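Local structure of extracellular PQQ-dependent sugar dehydrogenase (Coprinopsis cinerea, 6JT6) at residues W74-R85 and K150-L161. The protein probably oxidises sugars with pyrroloquinoline quinone in its catalytic domain, the haem-bearing cytochrome b domain described here probably relaying the electrons onward. Sequence-based numbering, arbitrary orientation.
Sequences WVDGSTPRISAR and KPLTPSDPSSGL
W74 lies sandwiched: CG of P151 sits over the centre of its six-membered ring at 3.5 Å from the centroid, a CH-pi contact, while CB of R81, across the hairpin, covers the opposite face toward the rim. The rim of the indole is used as well. NE1 sends its hydrogen almost straight (163°) to a lone pair of P154 O at 2.9 Å, and the far carbons CZ2 and CH2 abut the carbonyl oxygens of D156 and P157. CB of W74 points from the strand toward the 150-161 loop, and a chi1 of 69° sets CG between the backbone N and the carbonyl carbon. P154 O takes a second hydrogen from R81 NE, at 3.0 Å and tilted from the guanidinium plane. That guanidinium lies flat beneath S155 O, 3.2 Å above its centre, and is fixed in rotation by a salt bridge in its own plane, NH2 reaching the anti lone pair of D76 OD2 at 3.0 Å. W74, D76 and R81 belong to a beta hairpin, strands 70-76 and 79-86 joined by a type II' turn from D76 to T79, within the six-stranded antiparallel sheet of a cytochrome domain like that of cellobiose dehydrogenase; the loop linking strands 138-146 and 166-173 folds over it. Further along, R85 stretches out from CG to NE and grips S159 O end-on, both NH1 and NH2 at 2.7 Å, NH2 also serving P157 O. L161 brings CG and CD2 alongside NH1, and its side chain also touches the haem, so this end of the loop borders the cofactor pocket. At the other end, K150 bends at chi2 (-71°) to bring NZ within 2.6 Å of V75 O, and a water bridges NZ to V75 N.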
loop_
_atom_site.group_PDB
_atom_site.type_symbol
_atom_site.label_atom_id
_atom_site.label_comp_id
_atom_site.label_asym_id
_atom_site.label_seq_id
_atom_site.Cartn_x
_atom_site.Cartn_y
_atom_site.Cartn_z
ATOM N N TRP A 74 7.048 4.833 4.051
ATOM C CA TRP A 74 7.940 5.935 3.802
ATOM C C TRP A 74 9.366 5.421 3.580
ATOM O O TRP A 74 9.637 4.206 3.730
ATOM C CB TRP A 74 7.853 6.986 4.912
ATOM C CG TRP A 74 8.399 6.539 6.244
ATOM C CD1 TRP A 74 9.668 6.738 6.731
ATOM C CD2 TRP A 74 7.668 5.861 7.272
ATOM N NE1 TRP A 74 9.773 6.218 8.016
ATOM C CE2 TRP A 74 8.555 5.685 8.376
ATOM C CE3 TRP A 74 6.344 5.423 7.383
ATOM C CZ2 TRP A 74 8.167 5.048 9.569
ATOM C CZ3 TRP A 74 5.948 4.787 8.580
ATOM C CH2 TRP A 74 6.872 4.598 9.656
ATOM N N VAL A 75 10.260 6.328 3.193
ATOM C CA VAL A 75 11.681 5.979 3.064
ATOM C C VAL A 75 12.487 6.865 4.023
ATOM O O VAL A 75 12.423 8.089 3.945
ATOM C CB VAL A 75 12.206 6.066 1.605
ATOM C CG1 VAL A 75 13.677 5.711 1.562
ATOM C CG2 VAL A 75 11.477 5.061 0.721
ATOM N N ASP A 76 13.195 6.216 4.943
ATOM C CA ASP A 76 14.065 6.874 5.906
ATOM C C ASP A 76 15.485 6.875 5.323
ATOM O O ASP A 76 16.213 5.901 5.490
ATOM C CB ASP A 76 14.023 6.102 7.238
ATOM C CG ASP A 76 15.016 6.642 8.273
ATOM O OD1 ASP A 76 15.286 7.864 8.270
ATOM O OD2 ASP A 76 15.506 5.828 9.091
ATOM N N GLY A 77 15.842 7.941 4.597
ATOM C CA GLY A 77 17.142 8.021 3.923
ATOM C C GLY A 77 17.098 7.186 2.663
ATOM O O GLY A 77 16.554 7.629 1.652
ATOM N N SER A 78 17.662 5.982 2.718
ATOM C CA SER A 78 17.430 5.006 1.656
ATOM C C SER A 78 16.593 3.770 2.086
ATOM O O SER A 78 16.365 2.873 1.279
ATOM C CB SER A 78 18.771 4.578 1.032
ATOM O OG SER A 78 19.507 3.809 1.970
ATOM N N THR A 79 16.135 3.736 3.341
ATOM C CA THR A 79 15.554 2.513 3.940
ATOM C C THR A 79 14.008 2.610 3.970
ATOM O O THR A 79 13.461 3.460 4.676
ATOM C CB THR A 79 16.125 2.242 5.358
ATOM O OG1 THR A 79 17.563 2.171 5.310
ATOM C CG2 THR A 79 15.548 0.924 5.974
ATOM N N PRO A 80 13.309 1.755 3.176
ATOM C CA PRO A 80 11.834 1.739 3.218
ATOM C C PRO A 80 11.304 1.230 4.574
ATOM O O PRO A 80 11.955 0.445 5.253
ATOM C CB PRO A 80 11.445 0.759 2.082
ATOM C CG PRO A 80 12.633 -0.158 1.966
ATOM C CD PRO A 80 13.852 0.694 2.301
ATOM N N ARG A 81 10.150 1.742 4.975
ATOM C CA ARG A 81 9.489 1.326 6.192
ATOM C C ARG A 81 8.019 1.201 5.875
ATOM O O ARG A 81 7.510 1.884 4.972
ATOM C CB ARG A 81 9.679 2.350 7.315
ATOM C CG ARG A 81 11.125 2.779 7.554
ATOM C CD ARG A 81 11.575 2.546 8.963
ATOM N NE ARG A 81 12.948 3.015 9.092
ATOM C CZ ARG A 81 14.023 2.244 9.255
ATOM N NH1 ARG A 81 13.916 0.907 9.346
ATOM N NH2 ARG A 81 15.219 2.830 9.338
ATOM N N ILE A 82 7.324 0.386 6.666
ATOM C CA ILE A 82 5.885 0.234 6.522
ATOM C C ILE A 82 5.268 -0.105 7.874
ATOM O O ILE A 82 5.889 -0.785 8.713
ATOM C CB ILE A 82 5.509 -0.784 5.389
ATOM C CG1 ILE A 82 4.010 -0.724 5.052
ATOM C CG2 ILE A 82 5.912 -2.225 5.749
ATOM C CD1 ILE A 82 3.683 -0.531 3.596
ATOM N N SER A 83 4.050 0.377 8.086
ATOM C CA SER A 83 3.376 0.204 9.350
ATOM C C SER A 83 1.875 -0.011 9.100
ATOM O O SER A 83 1.310 0.561 8.145
ATOM C CB SER A 83 3.637 1.436 10.221
ATOM O OG SER A 83 2.842 1.440 11.389
ATOM N N ALA A 84 1.243 -0.828 9.945
ATOM C CA ALA A 84 -0.211 -0.965 9.943
ATOM C C ALA A 84 -0.754 -0.161 11.106
ATOM O O ALA A 84 -0.221 -0.251 12.233
ATOM C CB ALA A 84 -0.642 -2.427 10.079
ATOM N N ARG A 85 -1.829 0.602 10.846
ATOM C CA ARG A 85 -2.459 1.443 11.874
ATOM C C ARG A 85 -3.978 1.394 11.864
ATOM O O ARG A 85 -4.570 0.815 10.966
ATOM C CB ARG A 85 -1.947 2.878 11.793
ATOM C CG ARG A 85 -0.431 2.900 11.740
ATOM C CD ARG A 85 0.195 4.153 12.233
ATOM N NE ARG A 85 1.652 4.005 12.141
ATOM C CZ ARG A 85 2.532 4.954 12.438
ATOM N NH1 ARG A 85 2.105 6.161 12.850
ATOM N NH2 ARG A 85 3.842 4.699 12.313
ATOM N N LYS A 150 8.333 13.709 6.645
ATOM C CA LYS A 150 8.477 12.318 7.142
ATOM C C LYS A 150 7.821 12.103 8.505
ATOM O O LYS A 150 7.567 13.078 9.232
ATOM C CB LYS A 150 9.942 11.927 7.309
ATOM C CG LYS A 150 10.842 12.067 6.095
ATOM C CD LYS A 150 10.588 11.049 5.008
ATOM C CE LYS A 150 11.371 11.470 3.770
ATOM N NZ LYS A 150 11.691 10.311 2.876
ATOM N N PRO A 151 7.558 10.816 8.866
ATOM C CA PRO A 151 7.183 10.573 10.252
ATOM C C PRO A 151 8.274 11.134 11.191
ATOM O O PRO A 151 9.438 11.273 10.805
ATOM C CB PRO A 151 7.079 9.032 10.313
ATOM C CG PRO A 151 6.633 8.667 8.925
ATOM C CD PRO A 151 7.489 9.559 8.065
ATOM N N LEU A 152 7.866 11.493 12.402
ATOM C CA LEU A 152 8.696 12.320 13.309
ATOM C C LEU A 152 10.004 11.654 13.641
ATOM O O LEU A 152 11.023 12.330 13.754
ATOM C CB LEU A 152 7.941 12.589 14.623
ATOM C CG LEU A 152 6.765 13.581 14.718
ATOM C CD1 LEU A 152 7.279 14.995 14.831
ATOM C CD2 LEU A 152 5.702 13.478 13.613
ATOM N N THR A 153 9.964 10.332 13.806
ATOM C CA THR A 153 11.165 9.536 14.056
ATOM C C THR A 153 11.234 8.449 12.963
ATOM O O THR A 153 10.822 7.327 13.164
ATOM C CB THR A 153 11.198 8.957 15.488
ATOM O OG1 THR A 153 10.041 8.142 15.701
ATOM C CG2 THR A 153 11.172 10.097 16.533
ATOM N N PRO A 154 11.760 8.814 11.782
ATOM C CA PRO A 154 11.585 7.969 10.591
ATOM C C PRO A 154 12.315 6.614 10.648
ATOM O O PRO A 154 12.010 5.732 9.858
ATOM C CB PRO A 154 12.082 8.845 9.441
ATOM C CG PRO A 154 12.828 9.973 10.052
ATOM C CD PRO A 154 12.412 10.108 11.482
ATOM N N SER A 155 13.240 6.437 11.596
ATOM C CA SER A 155 13.879 5.124 11.826
ATOM C C SER A 155 12.941 4.079 12.445
ATOM O O SER A 155 13.192 2.882 12.328
ATOM C CB SER A 155 15.093 5.289 12.742
ATOM O OG SER A 155 14.616 5.344 14.078
ATOM N N ASP A 156 11.866 4.521 13.096
ATOM C CA ASP A 156 10.956 3.632 13.848
ATOM C C ASP A 156 9.660 3.419 13.023
ATOM O O ASP A 156 8.965 4.381 12.712
ATOM C CB ASP A 156 10.657 4.254 15.234
ATOM C CG ASP A 156 9.760 3.379 16.145
ATOM O OD1 ASP A 156 9.169 2.350 15.738
ATOM O OD2 ASP A 156 9.631 3.757 17.326
ATOM N N PRO A 157 9.313 2.148 12.717
ATOM C CA PRO A 157 8.071 1.873 11.992
ATOM C C PRO A 157 6.854 2.290 12.805
ATOM O O PRO A 157 5.787 2.489 12.232
ATOM C CB PRO A 157 8.068 0.356 11.822
ATOM C CG PRO A 157 9.463 -0.055 12.001
ATOM C CD PRO A 157 10.159 0.942 12.855
ATOM N N SER A 158 7.009 2.459 14.111
ATOM C CA SER A 158 5.865 2.963 14.927
ATOM C C SER A 158 5.844 4.472 15.153
ATOM O O SER A 158 5.060 4.982 15.976
ATOM C CB SER A 158 5.791 2.205 16.258
ATOM O OG SER A 158 5.423 0.865 15.963
ATOM N N SER A 159 6.692 5.180 14.424
ATOM C CA SER A 159 6.776 6.649 14.491
ATOM C C SER A 159 5.425 7.340 14.440
ATOM O O SER A 159 4.566 6.980 13.643
ATOM C CB SER A 159 7.609 7.198 13.319
ATOM O OG SER A 159 7.678 8.606 13.405
ATOM N N GLY A 160 5.253 8.335 15.296
ATOM C CA GLY A 160 4.199 9.341 15.095
ATOM C C GLY A 160 4.353 10.047 13.753
ATOM O O GLY A 160 5.458 10.113 13.160
ATOM N N LEU A 161 3.241 10.557 13.258
ATOM C CA LEU A 161 3.257 11.257 11.972
ATOM C C LEU A 161 2.282 12.437 11.951
ATOM O O LEU A 161 1.310 12.476 12.703
ATOM C CB LEU A 161 3.014 10.269 10.826
ATOM C CG LEU A 161 1.865 9.278 10.889
ATOM C CD1 LEU A 161 0.536 10.005 10.824
ATOM C CD2 LEU A 161 1.965 8.263 9.754
HETATM O O HOH W 1 9.270 9.246 2.704
#